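Local coordinates for manganese-binding protein (Chlamydia trachomatis, PDB 6NSI) that binds iron, manganese and nickel ions, with a preference for ferrous iron, and delivers them to the membrane permease of an ABC transporter for import, at residues E39-K42 / D46-A49; N57-E62 / F90-E95. One frame throughout, in Å; residues are numbered along the deposited sequence.

Contact 1. Residues E39-K42 / D46-A49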
# COMPACT_ATOMS: atom_id res chain seq x y z
N GLU A 39 17.33 5.68 -0.76
CA GLU A 39 18.72 5.26 -0.62
C GLU A 39 19.10 5.42 0.84
O GLU A 39 18.67 6.37 1.50
CB GLU A 39 19.65 6.08 -1.53
CG GLU A 39 19.31 5.99 -3.03
CD GLU A 39 20.05 4.86 -3.77
OE1 GLU A 39 19.85 4.73 -5.01
OE2 GLU A 39 20.82 4.11 -3.13
N MET A 40 19.87 4.46 1.35
CA MET A 40 20.20 4.51 2.77
C MET A 40 20.95 5.78 3.10
O MET A 40 21.80 6.25 2.33
CB MET A 40 21.01 3.28 3.17
CG MET A 40 20.18 2.01 3.16
SD MET A 40 21.21 0.55 3.03
CE MET A 40 22.13 0.70 4.57
N VAL A 41 20.60 6.37 4.24
CA VAL A 41 21.28 7.53 4.78
C VAL A 41 22.25 7.05 5.86
O VAL A 41 22.19 5.91 6.32
CB VAL A 41 20.28 8.58 5.33
CG1 VAL A 41 19.31 9.04 4.21
CG2 VAL A 41 19.50 8.01 6.50
N LYS A 42 23.15 7.94 6.26
CA LYS A 42 24.09 7.59 7.32
C LYS A 42 23.33 7.20 8.59
O LYS A 42 22.36 7.85 8.98
CB LYS A 42 25.04 8.76 7.61
CG LYS A 42 26.19 8.40 8.54
CD LYS A 42 26.90 9.65 9.04
CE LYS A 42 28.31 9.34 9.53
NZ LYS A 42 29.20 10.54 9.44
N ASP A 46 23.85 1.10 10.58
CA ASP A 46 23.91 0.78 12.00
C ASP A 46 22.55 0.36 12.54
O ASP A 46 22.49 -0.47 13.46
CB ASP A 46 24.44 1.97 12.79
CG ASP A 46 25.80 2.44 12.32
OD1 ASP A 46 26.66 1.58 11.99
OD2 ASP A 46 26.01 3.67 12.27
N ARG A 47 21.47 0.93 12.01
CA ARG A 47 20.13 0.49 12.41
C ARG A 47 19.92 -0.97 12.05
O ARG A 47 19.36 -1.75 12.83
CB ARG A 47 19.07 1.38 11.75
CG ARG A 47 19.05 2.77 12.33
CD ARG A 47 18.28 3.77 11.48
NE ARG A 47 18.22 5.06 12.16
CZ ARG A 47 18.81 6.18 11.72
NH1 ARG A 47 19.48 6.19 10.58
NH2 ARG A 47 18.69 7.29 12.44
N MET A 48 20.40 -1.38 10.87
CA MET A 48 20.35 -2.79 10.51
C MET A 48 21.25 -3.62 11.41
O MET A 48 20.87 -4.71 11.85
CB MET A 48 20.74 -2.97 9.05
CG MET A 48 19.73 -2.36 8.05
SD MET A 48 20.33 -2.51 6.36
CE MET A 48 19.03 -1.61 5.46
N ALA A 49 22.44 -3.10 11.71
CA ALA A 49 23.43 -3.86 12.46
C ALA A 49 22.95 -4.15 13.88
O ALA A 49 23.13 -5.27 14.39
CB ALA A 49 24.76 -3.10 12.48
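M40 and M48 meet tip to tip, thioether against thioether, where the loop residues 39-42 run up to helix 44-50. The sulfur of M40 lies 3.9 Å from the terminal methyl of M48, SD to CE, and the two methyl carbons, CE of M40 and CE of M48, are 4.0 Å apart. Both ends are apolar and meet by van der Waals contact. They reach it differently: the chain of M48 is extended beyond CG, whereas M40 bends at its last torsion (chi3 63°), which turns its CE over toward the methyl and sulfur of M48.

R47, one residue earlier on the helix, reaches the loop nearer its helix end, at K42. Its chain runs extended from CG to NE, and NH1 comes to 3.7 Å from the backbone O of K42, which lies at the edge of the guanidinium and near its plane; this is too long to count as a hydrogen bond. The charge is answered nearer home by D44, which forms a salt bridge with NH1. The other carboxylate oxygen of D44 accepts the backbone N-H of V41, so a single aspartate in the first turn of the helix ties the incoming loop to the arginine.

This is a short-range contact between a loop and the helix that follows it, at the surface of the lobe built on the parallel sheet of strands 24-27, 3-6, 54-56 and 77-79. The buried side chain of M48 is about 5 Å from a bound calcium ion. Helix 65-71 lies against the methionine pair: M40 rests on its L67 and H70, and M48 on H70 and L71.

Contact 2. Residues N57-E62 / F90-E95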
# COMPACT_ATOMS: atom_id res chain seq x y z
N ASN A 57 9.13 -5.37 2.52
CA ASN A 57 7.95 -5.65 1.70
C ASN A 57 8.25 -6.69 0.63
O ASN A 57 7.39 -7.52 0.32
CB ASN A 57 7.45 -4.37 1.03
CG ASN A 57 6.12 -4.56 0.33
OD1 ASN A 57 5.08 -4.43 0.96
ND2 ASN A 57 6.14 -4.86 -0.97
N GLY A 58 9.46 -6.65 0.07
CA GLY A 58 9.77 -7.44 -1.10
C GLY A 58 9.03 -6.85 -2.30
O GLY A 58 8.64 -5.68 -2.31
N LEU A 59 8.84 -7.70 -3.31
CA LEU A 59 8.11 -7.34 -4.53
C LEU A 59 8.71 -6.11 -5.20
O LEU A 59 8.00 -5.35 -5.88
CB LEU A 59 6.61 -7.13 -4.25
CG LEU A 59 5.92 -8.14 -3.32
CD1 LEU A 59 4.45 -7.77 -3.06
CD2 LEU A 59 6.02 -9.57 -3.85
N GLY A 60 10.00 -5.88 -4.98
CA GLY A 60 10.72 -4.77 -5.58
C GLY A 60 10.62 -3.43 -4.88
O GLY A 60 11.11 -2.44 -5.42
N LEU A 61 10.01 -3.36 -3.69
CA LEU A 61 9.85 -2.06 -3.05
C LEU A 61 11.17 -1.52 -2.53
O LEU A 61 11.40 -0.30 -2.53
CB LEU A 61 8.84 -2.15 -1.90
CG LEU A 61 8.47 -0.78 -1.33
CD1 LEU A 61 7.80 0.09 -2.41
CD2 LEU A 61 7.57 -0.97 -0.11
N GLU A 62 12.04 -2.40 -2.05
CA GLU A 62 13.37 -2.02 -1.56
C GLU A 62 14.41 -2.21 -2.66
O GLU A 62 15.42 -2.89 -2.47
CB GLU A 62 13.71 -2.84 -0.32
CG GLU A 62 12.77 -2.61 0.89
CD GLU A 62 11.59 -3.60 0.95
OE1 GLU A 62 11.61 -4.63 0.24
OE2 GLU A 62 10.64 -3.34 1.72
N PHE A 90 -1.80 -14.74 -2.17
CA PHE A 90 -2.41 -13.78 -3.07
C PHE A 90 -1.86 -13.99 -4.47
O PHE A 90 -0.87 -14.71 -4.68
CB PHE A 90 -2.18 -12.33 -2.60
CG PHE A 90 -0.80 -11.80 -2.91
CD1 PHE A 90 0.30 -12.25 -2.21
CD2 PHE A 90 -0.62 -10.82 -3.88
CE1 PHE A 90 1.57 -11.77 -2.48
CE2 PHE A 90 0.64 -10.32 -4.16
CZ PHE A 90 1.74 -10.79 -3.46
N ASP A 91 -2.52 -13.37 -5.44
CA ASP A 91 -2.07 -13.37 -6.82
C ASP A 91 -1.32 -12.07 -7.07
O ASP A 91 -1.91 -10.99 -6.98
CB ASP A 91 -3.25 -13.52 -7.78
CG ASP A 91 -3.96 -14.87 -7.64
OD1 ASP A 91 -3.29 -15.87 -7.27
OD2 ASP A 91 -5.18 -14.93 -7.90
N LEU A 92 -0.03 -12.18 -7.37
CA LEU A 92 0.80 -11.02 -7.67
C LEU A 92 0.28 -10.25 -8.88
O LEU A 92 -0.05 -10.84 -9.91
CB LEU A 92 2.24 -11.47 -7.94
CG LEU A 92 3.33 -10.42 -8.10
CD1 LEU A 92 3.40 -9.57 -6.86
CD2 LEU A 92 4.67 -11.11 -8.35
N LEU A 93 0.21 -8.93 -8.76
CA LEU A 93 -0.03 -8.09 -9.91
C LEU A 93 1.29 -7.55 -10.43
O LEU A 93 2.29 -7.50 -9.71
CB LEU A 93 -0.98 -6.93 -9.57
CG LEU A 93 -2.35 -7.40 -9.08
CD1 LEU A 93 -3.20 -6.24 -8.59
CD2 LEU A 93 -3.06 -8.18 -10.18
N SER A 94 1.30 -7.16 -11.70
CA SER A 94 2.50 -6.62 -12.32
C SER A 94 2.12 -5.50 -13.29
O SER A 94 0.94 -5.22 -13.52
CB SER A 94 3.30 -7.71 -13.04
OG SER A 94 2.44 -8.67 -13.61
N GLU A 95 3.14 -4.85 -13.85
CA GLU A 95 2.94 -3.79 -14.83
C GLU A 95 4.18 -3.78 -15.71
O GLU A 95 5.29 -3.60 -15.19
CB GLU A 95 2.73 -2.43 -14.16
CG GLU A 95 2.18 -1.31 -15.07
CD GLU A 95 2.41 0.10 -14.48
OE1 GLU A 95 3.58 0.44 -14.16
OE2 GLU A 95 1.42 0.87 -14.33
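With CG lying between the backbone N and the carbonyl carbon (chi1 78°), the ring of F90 is carried toward L59; on L92 the CG is instead anti to the backbone N (chi1 -172°), which brings its CD1 to the same leucine. L59 divides its two methyls between two partners. Its CD1 meets the far end of the phenyl ring, 4.1 Å from CZ of F90, the two side chains pointing at one another. Its CD2 lies 4.0 Å from CD1 of L92, and here the two leucines lie alongside, running opposite ways. The contact is wholly apolar, one branched side chain touching an aromatic and an aliphatic neighbour.

What presents L59 is a type I' beta turn from G58 to L61, with L59 and G60 at its corners and both at positive phi. L61 N closes it on O of G58 at 3.0 Å, and the same oxygen also accepts ND2 of N57, the two donors arriving from opposite faces of the carbonyl plane. E62 secures the start of the turn as a bidentate acceptor: OE2 takes N of N57 at 2.7 Å and OE1 takes N of G58 at 3.0 Å, both on the syn side of the carboxylate. In this solute-binding protein, which probably belongs to the bacterial solute-binding protein 9 family, the turn follows strand 54-56 of the parallel sheet. The side chain of L59 lies about 11 Å from the bound iron(III) ion and about 8 Å from the side chain of H102, one of the iron ligands. L85 of helix 80-85 touches L59, F90 and L92 alike, while Y173 of helix 172-178 packs on L92 and its hydroxyl oxygen accepts the backbone N-H of L93.

Overall arrangement
Along the chain the two contacts come in series: 39-42 and 46-49 are complete before 57-62 begins. Strand 54-56, in the four-stranded parallel sheet, lies between helix 44-50 of contact 1 and the turn of contact 2. Helix 65-71 is common ground, since it follows that turn and packs on M40 and M48. The centres of the two contacts are about 23 Å apart and their nearest atoms about 8 Å. Contact 1 joins a surface loop to the helix that follows it, away from the iron ligands; contact 2 joins segments 28 residues apart, about 11 Å from the chain centre, and lies closer to the iron site without supplying a ligand.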